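PDB 5FXU: envelope polyprotein from Puumala orthohantavirus, which forms, as the Gn ectodomain, part of the antigenic glycoprotein surface of the hantavirus and probably works together with the partner glycoprotein Gc in cell entry. Local coordinates for residues F194-K199 against Y229-V234; M206-S211 against N224-Y229; A252-R257 against G347-P352; R257-P262 against G331-C336; T310-A315 against L341-T346. One frame throughout, in Å; residues are numbered along the deposited sequence.

Interaction 1 of 5, residues F194-K199 against Y229-V234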
# COMPACT_ATOMS: atom_id res chain seq x y z
N PHE A 194 -3.43 -2.33 -1.15
CA PHE A 194 -3.92 -1.25 -0.29
C PHE A 194 -4.74 -1.86 0.81
O PHE A 194 -5.57 -2.73 0.57
CB PHE A 194 -4.72 -0.23 -1.11
CG PHE A 194 -3.94 0.27 -2.29
CD1 PHE A 194 -3.86 -0.50 -3.46
CD2 PHE A 194 -3.21 1.43 -2.21
CE1 PHE A 194 -3.06 -0.08 -4.53
CE2 PHE A 194 -2.43 1.87 -3.28
CZ PHE A 194 -2.34 1.11 -4.43
N LEU A 195 -4.46 -1.44 2.04
CA LEU A 195 -5.17 -1.93 3.20
C LEU A 195 -6.53 -1.26 3.34
O LEU A 195 -6.61 -0.03 3.41
CB LEU A 195 -4.35 -1.64 4.46
CG LEU A 195 -4.96 -2.17 5.75
CD1 LEU A 195 -4.94 -3.67 5.78
CD2 LEU A 195 -4.16 -1.67 6.92
N ILE A 196 -7.57 -2.07 3.46
CA ILE A 196 -8.94 -1.58 3.57
C ILE A 196 -9.51 -2.01 4.92
O ILE A 196 -9.50 -3.21 5.24
CB ILE A 196 -9.82 -2.20 2.47
CG1 ILE A 196 -9.19 -2.07 1.06
CG2 ILE A 196 -11.23 -1.65 2.51
CD1 ILE A 196 -8.90 -0.67 0.62
N ALA A 197 -10.01 -1.06 5.71
CA ALA A 197 -10.71 -1.36 6.95
C ALA A 197 -12.16 -1.73 6.68
O ALA A 197 -12.91 -0.97 6.06
CB ALA A 197 -10.67 -0.17 7.87
N LYS A 198 -12.56 -2.91 7.15
CA LYS A 198 -13.89 -3.44 6.94
C LYS A 198 -14.26 -4.41 8.07
O LYS A 198 -13.69 -5.49 8.21
CB LYS A 198 -13.96 -4.13 5.57
CG LYS A 198 -15.31 -4.75 5.20
CD LYS A 198 -16.39 -3.69 5.09
CE LYS A 198 -17.75 -4.24 4.65
NZ LYS A 198 -18.46 -5.13 5.61
N LYS A 199 -15.26 -4.00 8.84
CA LYS A 199 -15.76 -4.76 9.98
C LYS A 199 -16.97 -5.64 9.59
O LYS A 199 -17.71 -5.28 8.66
CB LYS A 199 -16.19 -3.76 11.06
CG LYS A 199 -15.53 -3.97 12.39
CD LYS A 199 -15.78 -2.82 13.34
CE LYS A 199 -16.04 -3.35 14.73
NZ LYS A 199 -16.14 -2.22 15.68
N TYR A 229 -8.85 -6.06 5.01
CA TYR A 229 -8.33 -6.90 3.94
C TYR A 229 -7.47 -6.08 3.04
O TYR A 229 -7.45 -4.87 3.17
CB TYR A 229 -9.47 -7.52 3.13
CG TYR A 229 -10.40 -6.57 2.44
CD1 TYR A 229 -11.52 -6.06 3.09
CD2 TYR A 229 -10.20 -6.23 1.11
CE1 TYR A 229 -12.40 -5.18 2.43
CE2 TYR A 229 -11.07 -5.37 0.45
CZ TYR A 229 -12.16 -4.85 1.12
OH TYR A 229 -12.99 -4.01 0.45
N TYR A 230 -6.74 -6.73 2.14
CA TYR A 230 -5.98 -6.01 1.15
C TYR A 230 -6.68 -6.15 -0.21
O TYR A 230 -7.22 -7.21 -0.52
CB TYR A 230 -4.51 -6.50 1.08
CG TYR A 230 -3.61 -5.97 2.16
CD1 TYR A 230 -2.98 -4.72 2.02
CD2 TYR A 230 -3.32 -6.70 3.28
CE1 TYR A 230 -2.11 -4.24 2.97
CE2 TYR A 230 -2.47 -6.23 4.25
CZ TYR A 230 -1.86 -5.00 4.11
OH TYR A 230 -1.01 -4.53 5.08
N ILE A 231 -6.62 -5.08 -1.00
CA ILE A 231 -7.04 -5.11 -2.39
C ILE A 231 -5.81 -4.78 -3.22
O ILE A 231 -5.10 -3.82 -2.92
CB ILE A 231 -8.26 -4.19 -2.63
CG1 ILE A 231 -8.98 -4.61 -3.89
CG2 ILE A 231 -7.89 -2.71 -2.65
CD1 ILE A 231 -9.85 -5.85 -3.69
N CYS A 232 -5.51 -5.62 -4.21
CA CYS A 232 -4.22 -5.59 -4.90
C CYS A 232 -4.45 -5.53 -6.38
O CYS A 232 -5.47 -6.01 -6.88
CB CYS A 232 -3.37 -6.84 -4.58
SG CYS A 232 -3.12 -7.15 -2.81
N LEU A 233 -3.50 -4.93 -7.08
CA LEU A 233 -3.48 -4.98 -8.52
C LEU A 233 -2.18 -5.61 -8.92
O LEU A 233 -1.14 -5.33 -8.32
CB LEU A 233 -3.61 -3.59 -9.13
CG LEU A 233 -4.97 -2.93 -9.30
CD1 LEU A 233 -6.16 -3.81 -9.64
CD2 LEU A 233 -5.26 -2.19 -8.03
N VAL A 234 -2.24 -6.46 -9.94
CA VAL A 234 -1.12 -7.23 -10.39
C VAL A 234 -0.56 -6.62 -11.67
O VAL A 234 -1.30 -6.39 -12.62
CB VAL A 234 -1.56 -8.68 -10.65
CG1 VAL A 234 -0.37 -9.54 -10.98
CG2 VAL A 234 -2.28 -9.24 -9.43
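Phe-194 and Ile-231 form a hydrogen-bonded pair of an antiparallel beta ladder between strands 185-197 and 228-234, the segment axes 4.7 Å apart and 141° between their directions. Phe-194 N donates to Ile-231 O at 2.9 Å, and Ile-231 N returns a bond to Phe-194 O. Leu-195 follows as a non-hydrogen-bonded pair with Tyr-230: with CG anti to the backbone N (chi1 -177°), its CD1 lies over one face of the Tyr-230 ring, 3.9 Å from the centroid, a CH-pi contact. The Tyr-230 hydroxyl bonds to Pro-342 O, which fixes the far end of that ring. Ile-196 turns to the face shared with Phe-194, and its CB sits over the Tyr-229 ring, 3.9 Å from the centroid, while the backbones of Ile-196 and Tyr-229 exchange two bonds. Tyr-229 OH is held by Glu-100, and Tyr-242 stacks on the ring. Beyond the strand, Lys-198 meets the edge of the Tyr-229 ring, CB to CE1 3.7 Å.

Interaction 2 of 5, residues M206-S211 against N224-Y229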
# COMPACT_ATOMS: atom_id res chain seq x y z
N MET A 206 -12.97 -11.53 8.87
CA MET A 206 -12.22 -10.33 8.49
C MET A 206 -11.00 -10.08 9.37
O MET A 206 -10.33 -9.05 9.18
CB MET A 206 -13.10 -9.08 8.57
CG MET A 206 -14.40 -9.15 7.80
SD MET A 206 -14.22 -9.46 6.04
CE MET A 206 -13.28 -7.98 5.65
N LYS A 207 -10.68 -11.00 10.29
CA LYS A 207 -9.50 -10.85 11.17
C LYS A 207 -8.20 -11.16 10.39
O LYS A 207 -7.60 -12.24 10.47
CB LYS A 207 -9.64 -11.65 12.50
CG LYS A 207 -10.18 -10.90 13.76
CD LYS A 207 -11.68 -10.71 13.78
CE LYS A 207 -12.27 -10.81 15.20
NZ LYS A 207 -12.03 -9.57 15.97
N LEU A 208 -7.76 -10.15 9.63
CA LEU A 208 -6.62 -10.28 8.72
C LEU A 208 -5.32 -10.76 9.39
O LEU A 208 -4.64 -11.63 8.85
CB LEU A 208 -6.41 -8.96 7.98
CG LEU A 208 -5.26 -8.86 6.98
CD1 LEU A 208 -5.43 -9.91 5.89
CD2 LEU A 208 -5.23 -7.46 6.39
N GLU A 209 -5.00 -10.24 10.58
CA GLU A 209 -3.75 -10.62 11.23
C GLU A 209 -3.77 -12.07 11.70
O GLU A 209 -2.71 -12.71 11.75
CB GLU A 209 -3.42 -9.68 12.39
CG GLU A 209 -2.04 -9.88 13.01
CD GLU A 209 -0.88 -9.86 12.01
OE1 GLU A 209 -0.91 -9.10 11.03
OE2 GLU A 209 0.11 -10.59 12.24
N LYS A 210 -4.96 -12.61 12.00
CA LYS A 210 -5.09 -14.05 12.28
C LYS A 210 -4.67 -14.90 11.10
O LYS A 210 -4.03 -15.95 11.29
CB LYS A 210 -6.50 -14.42 12.73
CG LYS A 210 -6.89 -13.86 14.10
CD LYS A 210 -8.12 -14.57 14.67
CE LYS A 210 -8.45 -14.16 16.14
NZ LYS A 210 -7.36 -13.90 17.15
N SER A 211 -4.97 -14.46 9.88
CA SER A 211 -4.52 -15.17 8.69
C SER A 211 -3.02 -15.23 8.62
O SER A 211 -2.45 -16.29 8.38
CB SER A 211 -5.08 -14.56 7.41
OG SER A 211 -6.49 -14.37 7.48
N ASN A 224 -5.40 -10.07 18.43
CA ASN A 224 -5.22 -9.38 17.14
C ASN A 224 -6.51 -9.26 16.31
O ASN A 224 -6.81 -9.99 15.36
CB ASN A 224 -4.02 -9.95 16.42
CG ASN A 224 -2.69 -9.58 17.13
OD1 ASN A 224 -2.43 -8.40 17.31
ND2 ASN A 224 -1.89 -10.56 17.56
N GLY A 225 -7.26 -8.24 16.72
CA GLY A 225 -8.61 -8.02 16.32
C GLY A 225 -8.86 -7.12 15.11
O GLY A 225 -10.01 -6.98 14.74
N PHE A 226 -7.85 -6.52 14.50
CA PHE A 226 -8.09 -5.68 13.31
C PHE A 226 -8.94 -6.40 12.23
O PHE A 226 -8.74 -7.57 11.94
CB PHE A 226 -6.80 -5.18 12.69
CG PHE A 226 -7.03 -4.44 11.39
CD1 PHE A 226 -7.52 -3.16 11.39
CD2 PHE A 226 -6.82 -5.09 10.18
CE1 PHE A 226 -7.78 -2.50 10.19
CE2 PHE A 226 -7.06 -4.43 8.99
CZ PHE A 226 -7.54 -3.14 9.00
N GLN A 227 -9.92 -5.68 11.69
CA GLN A 227 -10.81 -6.23 10.68
C GLN A 227 -10.64 -5.48 9.38
O GLN A 227 -10.84 -4.26 9.31
CB GLN A 227 -12.27 -6.24 11.14
CG GLN A 227 -12.58 -7.42 12.05
CD GLN A 227 -14.04 -7.57 12.40
OE1 GLN A 227 -14.85 -8.00 11.57
NE2 GLN A 227 -14.39 -7.24 13.63
N GLY A 228 -10.24 -6.21 8.35
CA GLY A 228 -10.00 -5.63 7.05
C GLY A 228 -9.37 -6.59 6.09
O GLY A 228 -9.36 -7.80 6.32
N TYR A 229 -8.85 -6.06 5.01
CA TYR A 229 -8.33 -6.90 3.94
C TYR A 229 -7.47 -6.08 3.04
O TYR A 229 -7.45 -4.87 3.17
CB TYR A 229 -9.47 -7.52 3.13
CG TYR A 229 -10.40 -6.57 2.44
CD1 TYR A 229 -11.52 -6.06 3.09
CD2 TYR A 229 -10.20 -6.23 1.11
CE1 TYR A 229 -12.40 -5.18 2.43
CE2 TYR A 229 -11.07 -5.37 0.45
CZ TYR A 229 -12.16 -4.85 1.12
OH TYR A 229 -12.99 -4.01 0.45
O HOH W 1 -14.09 -10.87 11.58
O HOH W 2 -6.56 -8.90 12.56
O HOH W 3 -4.87 -12.94 17.27
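Met-206 O accepts a hydrogen bond from Gly-228 N at 3.0 Å, with an N-H...O angle of 160°, and Gln-227 CA gives the same oxygen a CA-H...O contact of 3.2 Å. The Met-206 side chain, bent at chi2 and chi3, runs alongside Tyr-229 and brings CE to 3.7 Å from Tyr-229 CD1. Lys-207 CD packs on Gln-227 CG at 3.8 Å. Leu-208 CD2 approaches the edge of the Phe-226 ring. Glu-209 and Asn-224 lie side by side, CG to CB 3.9 Å, with carboxylate and amide planes 75° apart. Lys-207 is both the centre of an inverse gamma turn and the N-cap residue of helix 208-216; the contact packs the helix start against the chain leading into strand 228-234. One water accepts from Glu-209 N and donates to Asn-224 O and to Phe-226 O, the latter at 2.6 Å. Farther out, Asp-317 takes both Lys-207 NZ, in a salt bridge, and Gln-227 NE2. The Glu-209 carboxylate reaches His-333 and Lys-339, whereas the Asn-224 amide bonds to Thr-314 and Cys-336.

Interaction 3 of 5, residues A252-R257 against G347-P352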
# COMPACT_ATOMS: atom_id res chain seq x y z
N ALA A 252 -2.48 -16.66 -1.96
CA ALA A 252 -1.54 -17.42 -1.14
C ALA A 252 -0.12 -16.91 -1.33
O ALA A 252 0.64 -16.79 -0.39
CB ALA A 252 -1.61 -18.93 -1.41
N GLU A 253 0.24 -16.64 -2.56
CA GLU A 253 1.55 -16.12 -2.87
C GLU A 253 1.81 -14.74 -2.31
O GLU A 253 2.93 -14.48 -1.82
CB GLU A 253 1.79 -16.15 -4.37
CG GLU A 253 2.15 -17.54 -4.83
CD GLU A 253 2.51 -17.59 -6.28
OE1 GLU A 253 2.24 -16.62 -7.05
OE2 GLU A 253 3.06 -18.65 -6.64
N VAL A 254 0.81 -13.87 -2.37
CA VAL A 254 0.97 -12.52 -1.87
C VAL A 254 1.11 -12.56 -0.35
O VAL A 254 1.95 -11.86 0.21
CB VAL A 254 -0.19 -11.61 -2.28
CG1 VAL A 254 -0.11 -10.28 -1.55
CG2 VAL A 254 -0.18 -11.37 -3.79
N LEU A 255 0.27 -13.36 0.30
CA LEU A 255 0.34 -13.46 1.74
C LEU A 255 1.67 -13.98 2.22
O LEU A 255 2.17 -13.49 3.22
CB LEU A 255 -0.77 -14.33 2.31
CG LEU A 255 -2.10 -13.63 2.48
CD1 LEU A 255 -3.18 -14.68 2.57
CD2 LEU A 255 -2.12 -12.74 3.72
N SER A 256 2.20 -15.01 1.55
CA SER A 256 3.50 -15.55 1.95
C SER A 256 4.63 -14.51 1.77
O SER A 256 5.39 -14.29 2.71
CB SER A 256 3.78 -16.91 1.31
OG SER A 256 3.70 -16.80 -0.06
N ARG A 257 4.65 -13.80 0.64
CA ARG A 257 5.64 -12.74 0.44
C ARG A 257 5.45 -11.60 1.47
O ARG A 257 6.43 -11.06 1.95
CB ARG A 257 5.65 -12.21 -0.98
CG ARG A 257 5.90 -13.26 -2.05
CD ARG A 257 7.31 -13.29 -2.63
NE ARG A 257 7.72 -14.44 -3.49
CZ ARG A 257 7.08 -15.61 -3.74
NH1 ARG A 257 5.84 -15.94 -3.30
NH2 ARG A 257 7.71 -16.51 -4.51
N GLY A 347 5.33 -5.64 -3.69
CA GLY A 347 6.21 -6.79 -3.81
C GLY A 347 6.07 -7.49 -5.14
O GLY A 347 5.51 -6.95 -6.07
N PHE A 348 6.62 -8.70 -5.22
CA PHE A 348 6.68 -9.47 -6.46
C PHE A 348 6.26 -10.91 -6.20
O PHE A 348 6.61 -11.48 -5.17
CB PHE A 348 8.09 -9.42 -7.04
CG PHE A 348 8.55 -8.02 -7.35
CD1 PHE A 348 9.15 -7.25 -6.37
CD2 PHE A 348 8.35 -7.47 -8.61
CE1 PHE A 348 9.57 -5.94 -6.64
CE2 PHE A 348 8.78 -6.18 -8.89
CZ PHE A 348 9.38 -5.41 -7.91
N ILE A 349 5.49 -11.47 -7.13
CA ILE A 349 5.12 -12.88 -7.09
C ILE A 349 5.34 -13.54 -8.45
O ILE A 349 5.17 -12.89 -9.50
CB ILE A 349 3.65 -13.10 -6.62
CG1 ILE A 349 2.64 -12.54 -7.63
CG2 ILE A 349 3.45 -12.49 -5.24
CD1 ILE A 349 1.20 -12.92 -7.35
N PRO A 350 5.74 -14.83 -8.44
CA PRO A 350 5.85 -15.58 -9.68
C PRO A 350 4.48 -16.00 -10.20
O PRO A 350 3.67 -16.49 -9.42
CB PRO A 350 6.68 -16.79 -9.27
CG PRO A 350 6.34 -17.02 -7.84
CD PRO A 350 6.10 -15.65 -7.27
N LEU A 351 4.21 -15.78 -11.48
CA LEU A 351 2.98 -16.25 -12.11
C LEU A 351 3.27 -17.27 -13.20
O LEU A 351 4.18 -17.07 -14.01
CB LEU A 351 2.20 -15.11 -12.75
CG LEU A 351 1.58 -14.07 -11.83
CD1 LEU A 351 0.99 -12.87 -12.56
CD2 LEU A 351 0.51 -14.70 -10.97
N PRO A 352 2.48 -18.35 -13.25
CA PRO A 352 2.55 -19.27 -14.36
C PRO A 352 1.75 -18.72 -15.54
O PRO A 352 0.71 -18.09 -15.36
CB PRO A 352 1.91 -20.53 -13.80
CG PRO A 352 0.89 -20.02 -12.86
CD PRO A 352 1.44 -18.75 -12.29
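Helix segment 252-257, carrying Glu-253 and Arg-257, passes strand segment 347-352 with axes 8.5 Å apart at closest and 142° between their N-to-C directions; the nearest CA pair is Glu-253 with Ile-349, at 6.4 Å. At the margin of the contact the guanidinium of Arg-257 lies with one face against Pro-350, whose CD stands 3.3 Å above the plane, displaced toward the rim. A bend at chi2 (-102°) lays the Arg-257 chain along the strand, where its CD comes 3.2 Å from Phe-348 O. Glu-253 extends beyond CG, and its OE1 ends 2.8 Å from Pro-350 O. The apolar part centres on Ile-349: Val-254 CG2 meets its CG2 at 4.1 Å, and Arg-257 CG touches that same methyl. This is helix-on-strand packing in which aliphatic groups fill the buried side and charged chains cover the partly exposed one. Strand 340-354 is paired here with strand 185-197 through backbone bonds of Gly-347 and Ile-349 to Val-191 and Val-189, while Val-254 also packs on Ile-243 of strand 237-243.

Interaction 4 of 5, residues R257-P262 against G331-C336. With NAG (2-acetamido-2-deoxy-beta-D-glucopyranose), chain D.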
# COMPACT_ATOMS: atom_id res chain seq x y z
N ARG A 257 4.65 -13.80 0.64
CA ARG A 257 5.64 -12.74 0.44
C ARG A 257 5.45 -11.60 1.47
O ARG A 257 6.43 -11.06 1.95
CB ARG A 257 5.65 -12.21 -0.98
CG ARG A 257 5.90 -13.26 -2.05
CD ARG A 257 7.31 -13.29 -2.63
NE ARG A 257 7.72 -14.44 -3.49
CZ ARG A 257 7.08 -15.61 -3.74
NH1 ARG A 257 5.84 -15.94 -3.30
NH2 ARG A 257 7.71 -16.51 -4.51
N MET A 258 4.21 -11.28 1.82
CA MET A 258 3.96 -10.32 2.90
C MET A 258 4.52 -10.81 4.23
O MET A 258 5.11 -10.04 4.96
CB MET A 258 2.47 -10.01 3.08
CG MET A 258 1.90 -9.04 2.05
SD MET A 258 0.11 -8.84 2.20
CE MET A 258 -0.19 -7.59 0.96
N ALA A 259 4.32 -12.09 4.53
CA ALA A 259 4.78 -12.65 5.78
C ALA A 259 6.30 -12.64 5.91
O ALA A 259 6.80 -12.38 6.97
CB ALA A 259 4.23 -14.05 5.96
N PHE A 260 7.02 -12.82 4.81
CA PHE A 260 8.48 -12.78 4.83
C PHE A 260 9.07 -11.36 4.62
O PHE A 260 10.13 -11.05 5.16
CB PHE A 260 9.06 -13.86 3.91
CG PHE A 260 8.87 -15.26 4.47
CD1 PHE A 260 9.69 -15.72 5.54
CD2 PHE A 260 7.84 -16.09 4.00
CE1 PHE A 260 9.50 -17.00 6.07
CE2 PHE A 260 7.65 -17.38 4.54
CZ PHE A 260 8.47 -17.83 5.57
N ALA A 261 8.35 -10.47 3.92
CA ALA A 261 8.77 -9.09 3.73
C ALA A 261 7.60 -8.16 4.09
O ALA A 261 6.95 -7.60 3.20
CB ALA A 261 9.23 -8.87 2.29
N PRO A 262 7.35 -7.98 5.39
CA PRO A 262 6.22 -7.21 5.84
C PRO A 262 6.25 -5.71 5.53
O PRO A 262 5.20 -5.11 5.58
CB PRO A 262 6.21 -7.44 7.34
CG PRO A 262 7.59 -7.87 7.69
CD PRO A 262 7.98 -8.70 6.51
N GLY A 331 6.34 -4.95 12.15
CA GLY A 331 5.47 -5.72 11.26
C GLY A 331 5.72 -7.22 11.21
O GLY A 331 5.07 -7.93 10.42
N ASN A 332 6.65 -7.72 12.04
CA ASN A 332 6.98 -9.15 12.10
C ASN A 332 5.75 -9.90 12.65
O ASN A 332 5.34 -9.69 13.78
CB ASN A 332 8.26 -9.37 12.94
CG ASN A 332 8.60 -10.83 13.17
OD1 ASN A 332 7.91 -11.75 12.72
ND2 ASN A 332 9.71 -11.05 13.90
N HIS A 333 5.17 -10.75 11.80
CA HIS A 333 3.94 -11.49 12.15
C HIS A 333 4.11 -12.57 13.22
O HIS A 333 3.13 -12.97 13.87
CB HIS A 333 3.31 -12.08 10.89
CG HIS A 333 2.89 -11.03 9.90
ND1 HIS A 333 1.79 -10.23 10.10
CD2 HIS A 333 3.44 -10.63 8.74
CE1 HIS A 333 1.66 -9.39 9.09
NE2 HIS A 333 2.66 -9.61 8.25
N SER A 334 5.35 -13.03 13.43
CA SER A 334 5.66 -13.98 14.51
C SER A 334 5.54 -13.39 15.92
O SER A 334 5.44 -14.12 16.89
CB SER A 334 7.08 -14.53 14.34
OG SER A 334 7.26 -15.09 13.05
N VAL A 335 5.57 -12.07 16.04
CA VAL A 335 5.39 -11.36 17.32
C VAL A 335 3.90 -11.28 17.62
O VAL A 335 3.10 -11.24 16.69
CB VAL A 335 6.05 -9.96 17.22
CG1 VAL A 335 5.66 -9.04 18.36
CG2 VAL A 335 7.56 -10.12 17.16
N CYS A 336 3.52 -11.25 18.89
CA CYS A 336 2.10 -11.18 19.27
C CYS A 336 1.62 -9.77 19.53
O CYS A 336 0.53 -9.39 19.09
CB CYS A 336 1.81 -12.03 20.52
SG CYS A 336 1.24 -13.72 20.25
C1 NAG D . 10.18 -12.36 14.28
C2 NAG D . 11.69 -12.35 14.27
C3 NAG D . 12.22 -13.70 14.74
C4 NAG D . 11.74 -13.98 16.16
C5 NAG D . 10.22 -13.83 16.23
C6 NAG D . 9.73 -13.88 17.68
C7 NAG D . 12.86 -10.97 12.57
C8 NAG D . 13.30 -9.95 13.59
N2 NAG D . 12.14 -12.04 12.93
O3 NAG D . 13.65 -13.68 14.67
O4 NAG D . 12.09 -15.34 16.51
O5 NAG D . 9.78 -12.60 15.64
O6 NAG D . 10.18 -12.71 18.37
O7 NAG D . 13.16 -10.83 11.40
O HOH W 4 7.01 -11.46 9.51
O HOH W 5 2.90 -7.30 6.34
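With CG beside its backbone N and opposite the carbonyl carbon (chi1 -62°), His-333 turns its ring toward the end of helix 249-260, bringing CD2 to 3.8 Å from Ala-259 CA. Asn-332 takes the other course: its CG is swung away from the backbone N (chi1 174°), directing the amide away from the helix, where ND2 is joined covalently to C1 of the N-acetylglucosamine. The glycosylated asparagine begins a type I beta turn, Asn-332 to Val-335, and its OD1 accepts a hydrogen bond from Ser-334 N at 2.9 Å in an Asx turn, the donor standing above the carbonyl plane. Pro-262, just past the helix end, brings its CB 3.3 Å from Gly-331 O; that same oxygen lies over the centre of the His-333 ring, 3.5 Å above its plane. Two waters link the segments. One donates to Ala-259 O and accepts from His-333 N at 3.0 Å; the other lies between Pro-262 O and His-333 NE2. Phe-212 of helix 208-216 stacks on the ring. With ND1 already engaged by Glu-209 and NE2 by water, rotation of the imidazole is probably restricted. The direct contacts are van der Waals in character, which implies that the polar linkage between helix end and glycosylated turn runs through the two waters.

Interaction 5 of 5, residues T310-A315 against L341-T346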
# COMPACT_ATOMS: atom_id res chain seq x y z
N THR A 310 3.65 4.31 7.36
CA THR A 310 2.23 4.30 7.74
C THR A 310 1.71 2.87 7.95
O THR A 310 2.13 1.94 7.26
CB THR A 310 1.37 4.95 6.66
OG1 THR A 310 1.61 4.27 5.43
CG2 THR A 310 1.71 6.44 6.49
N GLY A 311 0.83 2.71 8.92
CA GLY A 311 0.19 1.43 9.16
C GLY A 311 -0.96 1.53 10.14
O GLY A 311 -1.36 2.62 10.54
N VAL A 312 -1.46 0.37 10.54
CA VAL A 312 -2.54 0.25 11.52
C VAL A 312 -2.10 -0.76 12.58
O VAL A 312 -1.45 -1.73 12.27
CB VAL A 312 -3.82 -0.28 10.84
CG1 VAL A 312 -5.01 -0.30 11.77
CG2 VAL A 312 -4.19 0.60 9.66
N LEU A 313 -2.48 -0.51 13.82
CA LEU A 313 -2.33 -1.50 14.87
C LEU A 313 -3.16 -2.73 14.57
O LEU A 313 -4.33 -2.61 14.21
CB LEU A 313 -2.81 -0.94 16.21
CG LEU A 313 -1.99 0.18 16.85
CD1 LEU A 313 -2.59 0.46 18.19
CD2 LEU A 313 -0.52 -0.15 16.99
N THR A 314 -2.57 -3.91 14.75
CA THR A 314 -3.32 -5.16 14.53
C THR A 314 -4.26 -5.47 15.69
O THR A 314 -5.22 -6.20 15.52
CB THR A 314 -2.39 -6.35 14.32
OG1 THR A 314 -1.60 -6.55 15.49
CG2 THR A 314 -1.48 -6.15 13.12
N ALA A 315 -3.99 -4.89 16.87
CA ALA A 315 -4.71 -5.22 18.09
C ALA A 315 -6.14 -4.71 18.14
O ALA A 315 -6.98 -5.32 18.82
CB ALA A 315 -3.95 -4.74 19.33
N LEU A 341 0.13 -3.54 10.58
CA LEU A 341 0.02 -3.86 9.15
C LEU A 341 0.23 -2.59 8.37
O LEU A 341 -0.27 -1.52 8.75
CB LEU A 341 -1.37 -4.40 8.81
CG LEU A 341 -1.65 -5.84 9.26
CD1 LEU A 341 -3.14 -6.10 9.27
CD2 LEU A 341 -0.95 -6.84 8.38
N PRO A 342 0.97 -2.68 7.26
CA PRO A 342 1.21 -1.47 6.49
C PRO A 342 0.00 -1.06 5.64
O PRO A 342 -0.76 -1.94 5.20
CB PRO A 342 2.40 -1.85 5.62
CG PRO A 342 2.25 -3.34 5.42
CD PRO A 342 1.70 -3.84 6.72
N LEU A 343 -0.14 0.24 5.40
CA LEU A 343 -1.24 0.79 4.60
C LEU A 343 -1.16 0.41 3.13
O LEU A 343 -2.18 0.15 2.50
CB LEU A 343 -1.33 2.31 4.73
CG LEU A 343 -1.76 2.90 6.05
CD1 LEU A 343 -2.43 4.24 5.77
CD2 LEU A 343 -2.69 2.02 6.87
N THR A 344 0.06 0.42 2.60
CA THR A 344 0.33 -0.05 1.25
C THR A 344 1.48 -1.04 1.30
O THR A 344 2.27 -1.02 2.23
CB THR A 344 0.71 1.07 0.28
OG1 THR A 344 2.02 1.57 0.60
CG2 THR A 344 -0.33 2.20 0.34
N TRP A 345 1.54 -1.90 0.29
CA TRP A 345 2.54 -2.96 0.23
C TRP A 345 2.84 -3.26 -1.23
O TRP A 345 1.91 -3.47 -2.02
CB TRP A 345 2.03 -4.24 0.92
CG TRP A 345 3.06 -5.34 0.99
CD1 TRP A 345 3.95 -5.56 1.98
CD2 TRP A 345 3.29 -6.36 0.01
NE1 TRP A 345 4.73 -6.65 1.70
CE2 TRP A 345 4.35 -7.16 0.49
CE3 TRP A 345 2.70 -6.68 -1.22
CZ2 TRP A 345 4.84 -8.28 -0.23
CZ3 TRP A 345 3.18 -7.79 -1.94
CH2 TRP A 345 4.24 -8.57 -1.44
N THR A 346 4.12 -3.24 -1.57
CA THR A 346 4.59 -3.47 -2.91
C THR A 346 5.57 -4.64 -2.85
O THR A 346 6.51 -4.64 -2.05
CB THR A 346 5.23 -2.20 -3.52
OG1 THR A 346 4.27 -1.13 -3.52
CG2 THR A 346 5.67 -2.44 -4.94
O HOH W 6 2.40 1.80 4.31
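Val-312 and Leu-341 make a hydrogen-bonded pair in the antiparallel ladder of strands 310-313 and 340-354, which lies next to a break in the longer strand at Leu-343. Val-312 N donates to Leu-341 O at 2.9 Å, and Leu-341 N donates back to Val-312 O at the same length; in each bond the donor lies in the carbonyl plane. The tight part combines methyl packing with a close backbone approach. Leu-343 CD2 presses on Val-312 CG2 at 3.5 Å, closer than usual for two methyl groups, the side chains crossing at about a right angle. Gly-311, with no side chain, lets Leu-341 O come within 3.0 Å of its CA. Farther along, Thr-314 CG2 meets Leu-341 CG at 3.9 Å. The Thr-310 end is looser. There the backbone bond from Leu-343 N to Thr-310 O stretches to 3.4 Å and is weak, and a water enters beside it. The Thr-310 rotamer (chi1 56°) turns OG1 toward Leu-343, 3.6 Å from its CB, and OG1 also bonds to Asp-113. Asp-113 holds Thr-344 OG1 as well, so one carboxylate ties the two sides of this looser end together. The water completes the link, donating to Thr-310 OG1 at 2.8 Å and accepting from Thr-344 N.

Interactions 1 and 5 are buried ladders, their centres 10 Å apart, and strands 185-197 and 340-354 join them: Leu-195 N bonds to Leu-343 O, and Leu-195 CD2 packs on Val-312. Interaction 2, also buried but built of a helix start and loop chain, shares Tyr-229 with interaction 1 and relies more on water and on charged groups whose partners lie outside its two segments. Interactions 3 and 4 are partly buried and use successive parts of helix 249-260; their segments overlap at Arg-257, which makes contacts in interaction 3 alone. One sets a guanidinium on proline, the other bridges by water beside a glycan. Trp-345 connects them to interaction 5, packing on Val-254 and bonding to Ala-261 O, while Glu-209 and His-333 couple interactions 2 and 4.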